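Local structure of 2S Albumin protein (6IX1) at residues 8-13 / 86-91. The protein is a 2S albumin of the seed, probably a storage protein, built as a hemopexin-type four-bladed beta-propeller. Residues are numbered along the deposited sequence; the frame is centred on the assembly and turned at random.
Sequences FRSSRA and YAPGTT
A tyrosine hydroxyl reaching between blades to take up a backbone N-H is the unusual feature where 8-13 meets 86-91: Y86 OH accepts from S11 N at 2.9 Å, with an N-H...O angle of 148°, somewhat bent, and the nitrogen lying at the ring edge, in its plane. It is the one hydrogen bond between the two segments, and it illustrates how a side chain can tie down a turn that has left its sheet. Over one face of the same ring lies F8, its CE1 3.5 Å from Y86 CE2 and offset toward the rim. The ring planes meet at 50°, and Y17 stacks on F8 and also meets Y86. Y86 CG sits between its own backbone N and carbonyl carbon, the rotamer that carries the phenol across to the neighbouring blade. In a hemopexin-type propeller of four antiparallel blades, F8 belongs to the innermost strand of the first blade, 6-9, whereas Y86 follows strand 80-85 of the second, so this contact bridges adjacent blades. A phenylalanine in place of Y86 would probably leave S11 N without its acceptor and the 10-12 turn less firmly held. That turn is an ST turn, S10 OG taking R12 N at 2.9 Å, nearly straight at 170°. S11 OG lies 3.6 Å from P88 CG, while its hydrogen bond goes to S71. Farther out, P88 CB lies over the centre of one face of the R12 guanidinium, and R12 CG packs 3.8 Å from P88 CB; the chain's bend at chi2 lays the flat group across the proline. P88 opens the middle of a type II turn from A87 to T90, where A87 O receives both T90 N and T90 OG1 from the same face.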
ATOM      1  N   PHE A   8      -0.472  -0.630   4.315  1.00  6.53           N
ATOM      2  CA  PHE A   8      -0.092   0.745   4.653  1.00  6.45           C
ATOM      3  C   PHE A   8       0.608   0.773   6.000  1.00  6.62           C
ATOM      4  O   PHE A   8       0.438  -0.130   6.843  1.00  6.59           O
ATOM      5  CB  PHE A   8      -1.290   1.706   4.573  1.00  6.82           C
ATOM      6  CG  PHE A   8      -2.376   1.580   5.610  1.00  6.67           C
ATOM      7  CD1 PHE A   8      -2.196   2.080   6.901  1.00  7.05           C
ATOM      8  CD2 PHE A   8      -3.547   0.958   5.257  1.00  8.37           C
ATOM      9  CE1 PHE A   8      -3.225   1.970   7.817  1.00  7.73           C
ATOM     10  CE2 PHE A   8      -4.587   0.901   6.192  1.00  7.23           C
ATOM     11  CZ  PHE A   8      -4.402   1.368   7.477  1.00  8.24           C
ATOM     12  N   ARG A   9       1.416   1.795   6.161  1.00  6.41           N
ATOM     13  CA  ARG A   9       2.233   2.030   7.346  1.00  6.55           C
ATOM     14  C   ARG A   9       1.409   2.737   8.414  1.00  6.91           C
ATOM     15  O   ARG A   9       0.796   3.789   8.168  1.00  7.15           O
ATOM     16  CB  ARG A   9       3.427   2.922   6.927  1.00  8.18           C
ATOM     17  CG  ARG A   9       4.343   3.264   8.068  1.00  7.05           C
ATOM     18  CD  ARG A   9       5.454   4.206   7.743  1.00  8.91           C
ATOM     19  NE  ARG A   9       4.975   5.479   7.263  1.00 11.07           N
ATOM     20  CZ  ARG A   9       5.798   6.433   6.784  1.00  9.55           C
ATOM     21  NH1 ARG A   9       7.066   6.210   6.618  1.00 10.18           N
ATOM     22  NH2 ARG A   9       5.241   7.569   6.339  1.00 11.49           N
ATOM     23  N   SER A  10       1.374   2.159   9.624  1.00  6.73           N
ATOM     24  CA  SER A  10       0.615   2.765  10.707  1.00  6.87           C
ATOM     25  C   SER A  10       1.375   3.977  11.252  1.00  7.42           C
ATOM     26  O   SER A  10       2.591   4.052  11.246  1.00  8.42           O
ATOM     27  CB  SER A  10       0.427   1.779  11.833  1.00  7.74           C
ATOM     28  OG  SER A  10      -0.309   2.379  12.856  1.00  7.91           O
ATOM     29  N   SER A  11       0.596   4.889  11.860  1.00  7.62           N
ATOM     30  CA  SER A  11       1.164   5.881  12.793  1.00  7.49           C
ATOM     31  C   SER A  11       1.891   5.256  14.004  1.00  7.81           C
ATOM     32  O   SER A  11       2.804   5.870  14.525  1.00  9.55           O
ATOM     33  CB  SER A  11       0.076   6.817  13.256  1.00  9.62           C
ATOM     34  OG  SER A  11      -0.886   6.051  13.965  1.00  9.14           O
ATOM     35  N   ARG A  12       1.565   4.023  14.331  1.00  7.47           N
ATOM     36  CA  ARG A  12       2.245   3.329  15.449  1.00  7.11           C
ATOM     37  C   ARG A  12       3.552   2.776  14.983  1.00  6.73           C
ATOM     38  O   ARG A  12       3.571   2.071  13.905  1.00  7.88           O
ATOM     39  CB  ARG A  12       1.311   2.238  15.960  1.00  7.90           C
ATOM     40  CG  ARG A  12       0.064   2.785  16.664  1.00  9.50           C
ATOM     41  CD  ARG A  12       0.361   3.493  17.944  1.00 11.96           C
ATOM     42  NE  ARG A  12      -0.725   4.114  18.546  1.00 11.81           N
ATOM     43  CZ  ARG A  12      -1.513   3.564  19.477  1.00 12.84           C
ATOM     44  NH1 ARG A  12      -1.392   2.287  19.764  1.00 12.82           N
ATOM     45  NH2 ARG A  12      -2.429   4.301  20.072  1.00 12.82           N
ATOM     46  N   ALA A  13       4.625   3.007  15.695  1.00  7.97           N
ATOM     47  CA  ALA A  13       5.961   2.661  15.229  1.00  9.40           C
ATOM     48  C   ALA A  13       6.039   1.183  14.885  1.00  7.80           C
ATOM     49  O   ALA A  13       5.648   0.295  15.655  1.00  6.98           O
ATOM     50  CB  ALA A  13       7.010   3.059  16.226  1.00 10.80           C
ATOM     51  N   TYR A  86      -8.071   5.371  10.826  1.00  9.12           N
ATOM     52  CA  TYR A  86      -8.034   3.978  11.325  1.00 10.01           C
ATOM     53  C   TYR A  86      -7.807   3.949  12.856  1.00 10.17           C
ATOM     54  O   TYR A  86      -7.816   2.824  13.428  1.00 13.74           O
ATOM     55  CB  TYR A  86      -7.071   3.103  10.522  1.00  9.68           C
ATOM     56  CG  TYR A  86      -5.676   3.636  10.446  1.00  9.44           C
ATOM     57  CD1 TYR A  86      -4.763   3.276  11.421  1.00  8.30           C
ATOM     58  CD2 TYR A  86      -5.245   4.463   9.418  1.00  8.22           C
ATOM     59  CE1 TYR A  86      -3.484   3.793  11.404  1.00  7.67           C
ATOM     60  CE2 TYR A  86      -3.981   4.993   9.397  1.00  8.00           C
ATOM     61  CZ  TYR A  86      -3.102   4.652  10.388  1.00  7.67           C
ATOM     62  OH  TYR A  86      -1.843   5.148  10.394  1.00  8.52           O
ATOM     63  N   ALA A  87      -7.596   5.084  13.526  1.00 11.58           N
ATOM     64  CA  ALA A  87      -7.745   5.216  15.011  1.00 11.04           C
ATOM     65  C   ALA A  87      -7.115   4.073  15.786  1.00 10.14           C
ATOM     66  O   ALA A  87      -7.799   3.366  16.532  1.00 10.94           O
ATOM     67  CB  ALA A  87      -9.220   5.472  15.354  1.00 13.21           C
ATOM     68  N   PRO A  88      -5.805   3.858  15.719  1.00 10.15           N
ATOM     69  CA  PRO A  88      -5.193   2.722  16.389  1.00 13.97           C
ATOM     70  C   PRO A  88      -5.409   2.734  17.894  1.00 11.98           C
ATOM     71  O   PRO A  88      -5.470   3.794  18.536  1.00 11.44           O
ATOM     72  CB  PRO A  88      -3.709   2.820  16.098  1.00 16.15           C
ATOM     73  CG  PRO A  88      -3.572   3.856  15.096  1.00 15.13           C
ATOM     74  CD  PRO A  88      -4.846   4.625  15.009  1.00 11.55           C
ATOM     75  N   GLY A  89      -5.666   1.553  18.393  1.00 12.31           N
ATOM     76  CA  GLY A  89      -5.814   1.363  19.856  1.00 12.49           C
ATOM     77  C   GLY A  89      -7.209   1.703  20.329  1.00 13.93           C
ATOM     78  O   GLY A  89      -7.429   1.662  21.497  1.00 15.85           O
ATOM     79  N   THR A  90      -8.132   2.012  19.424  1.00 12.62           N
ATOM     80  CA  THR A  90      -9.518   2.421  19.736  1.00 13.29           C
ATOM     81  C   THR A  90     -10.454   1.750  18.749  1.00 12.00           C
ATOM     82  O   THR A  90     -10.037   1.142  17.762  1.00 15.85           O
ATOM     83  CB  THR A  90      -9.741   3.954  19.672  1.00 13.24           C
ATOM     84  OG1 THR A  90      -9.890   4.341  18.293  1.00 12.97           O
ATOM     85  CG2 THR A  90      -8.614   4.738  20.306  1.00 18.07           C
ATOM     86  N   THR A  91     -11.731   2.010  18.986  1.00 12.41           N
ATOM     87  CA  THR A  91     -12.836   1.648  18.098  1.00 18.52           C
ATOM     88  C   THR A  91     -13.404   2.908  17.405  1.00 17.24           C
ATOM     89  O   THR A  91     -14.654   3.022  17.247  1.00 19.35           O
ATOM     90  CB  THR A  91     -13.917   0.939  18.911  1.00 21.86           C
ATOM     91  OG1 THR A  91     -14.398   1.912  19.862  1.00 30.94           O
ATOM     92  CG2 THR A  91     -13.376  -0.342  19.487  1.00 29.16           C
TER